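Local coordinates for protein putative archaeal ammonia monooxygenase subunit B (Candidatus Nitrosocaldus yellowstonii, PDB 4O65) that is the copper-binding cupredoxin domain of a B subunit assigned to ammonia monooxygenase, which probably takes part in archaeal ammonia oxidation, at residues 40-43 and 44-47. Numbering follows the deposited sequence.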
loop_
_atom_site.group_PDB
_atom_site.type_symbol
_atom_site.label_atom_id
_atom_site.label_comp_id
_atom_site.label_asym_id
_atom_site.label_seq_id
_atom_site.Cartn_x
_atom_site.Cartn_y
_atom_site.Cartn_z
ATOM N N LEU A 40 17.081 1.408 12.872
ATOM C CA LEU A 40 15.638 1.619 13.169
ATOM C C LEU A 40 15.272 3.074 13.471
ATOM O O LEU A 40 14.205 3.580 13.062
ATOM C CB LEU A 40 15.237 0.716 14.367
ATOM C CG LEU A 40 15.239 -0.809 14.072
ATOM C CD1 LEU A 40 14.972 -1.527 15.416
ATOM C CD2 LEU A 40 14.247 -1.234 12.950
ATOM N N GLU A 41 16.147 3.785 14.201
ATOM C CA GLU A 41 15.892 5.191 14.523
ATOM C C GLU A 41 15.834 6.081 13.293
ATOM O O GLU A 41 15.011 7.003 13.208
ATOM C CB GLU A 41 17.017 5.727 15.424
ATOM C CG GLU A 41 16.535 6.430 16.670
ATOM C CD GLU A 41 17.669 6.525 17.689
ATOM O OE1 GLU A 41 18.795 6.895 17.300
ATOM O OE2 GLU A 41 17.430 6.229 18.861
ATOM N N THR A 42 16.697 5.790 12.331
ATOM C CA THR A 42 16.718 6.585 11.114
ATOM C C THR A 42 15.497 6.241 10.218
ATOM O O THR A 42 14.956 7.099 9.525
ATOM C CB THR A 42 18.021 6.320 10.393
ATOM O OG1 THR A 42 19.110 6.515 11.368
ATOM C CG2 THR A 42 18.169 7.277 9.279
ATOM N N LEU A 43 15.095 4.994 10.240
ATOM C CA LEU A 43 13.860 4.601 9.501
ATOM C C LEU A 43 12.645 5.374 10.073
ATOM O O LEU A 43 11.704 5.737 9.318
ATOM C CB LEU A 43 13.719 3.072 9.568
ATOM C CG LEU A 43 14.759 2.220 8.842
ATOM C CD1 LEU A 43 14.541 0.717 9.131
ATOM C CD2 LEU A 43 14.856 2.456 7.318
ATOM N N LYS A 44 12.616 5.621 11.378
ATOM C CA LYS A 44 11.580 6.522 11.946
ATOM C C LYS A 44 11.641 7.977 11.482
ATOM O O LYS A 44 10.613 8.617 11.329
ATOM C CB LYS A 44 11.585 6.457 13.488
ATOM C CG LYS A 44 11.245 5.059 13.986
ATOM C CD LYS A 44 11.261 5.022 15.497
ATOM C CE LYS A 44 10.407 3.854 15.999
ATOM N NZ LYS A 44 10.714 3.535 17.434
ATOM N N GLN A 45 12.833 8.484 11.175
ATOM C CA GLN A 45 12.956 9.809 10.604
ATOM C C GLN A 45 12.372 9.799 9.168
ATOM O O GLN A 45 11.813 10.809 8.734
ATOM C CB GLN A 45 14.400 10.249 10.519
ATOM C CG GLN A 45 15.047 10.368 11.901
ATOM C CD GLN A 45 16.486 10.808 11.777
ATOM O OE1 GLN A 45 17.386 9.989 11.728
ATOM N NE2 GLN A 45 16.689 12.106 11.642
ATOM N N VAL A 46 12.574 8.703 8.460
ATOM C CA VAL A 46 11.995 8.612 7.085
ATOM C C VAL A 46 10.455 8.578 7.258
ATOM O O VAL A 46 9.670 9.299 6.547
ATOM C CB VAL A 46 12.468 7.341 6.353
ATOM C CG1 VAL A 46 11.677 7.167 5.040
ATOM C CG2 VAL A 46 13.975 7.429 6.062
ATOM N N ASP A 47 9.998 7.756 8.196
ATOM C CA ASP A 47 8.520 7.661 8.425
ATOM C C ASP A 47 7.893 9.009 8.717
ATOM O O ASP A 47 6.727 9.281 8.285
ATOM C CB ASP A 47 8.155 6.733 9.614
ATOM C CG ASP A 47 8.496 5.300 9.382
ATOM O OD1 ASP A 47 8.656 4.854 8.241
ATOM O OD2 ASP A 47 8.617 4.589 10.401
#
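Residues 40-43 hand their carbonyl groups to the amides of residues 44-47, and the two segments together make a short helix whose bonds run from each of these amides to the carbonyl four residues before, with one weak i to i+3 bond besides. At its start Lys44 N donates to Leu40 O at 3.1 Å, and at its end Asp47 N reaches Leu43 O at 2.9 Å with an N-H...O angle of 160°. Between them, Val46 N bonds Thr42 O at 3.1 Å. The amide of Gln45 is less well directed: it makes weak bonds to Glu41 O and to Thr42 O, so that a 3-10-like link accompanies the alpha-helical one. Lys44 lays its aliphatic stem back beside the preceding turn, CG lying 3.4 Å from Leu40 O, while the extended chain carries its ammonium end away. The domain is a cupredoxin, a fold of two beta sheets, with copper bound by His126 and His128; helix 40-47 lies away from that site and packs beside helix 27-35. The side of it bearing Thr42, Leu43 and Val46 is the buried one, with Thr42 against Phe35 and Val46 against Phe30. The extended side chain of Gln45 crosses that of Thr42 obliquely, bringing OE1 to 3.7 Å from the methyl CG2, a van der Waals approach to a carbon. Thr42 CG2 stands anti to the backbone N, which places OG1 beside that nitrogen; the hydroxyl hydrogen-bonds Asn37 OD1, just before the helix. Asp47 turns its carboxylate back toward the previous turn (chi1 -66°), and CG comes to 3.2 Å from Leu43 O, with OD1 and OD2 almost equally far from that oxygen; all three oxygens are acceptors and make no bond to one another. OD1 instead forms a salt bridge to Lys27 of helix 27-35, whose positive charge probably offsets the closeness of carboxylate and carbonyl.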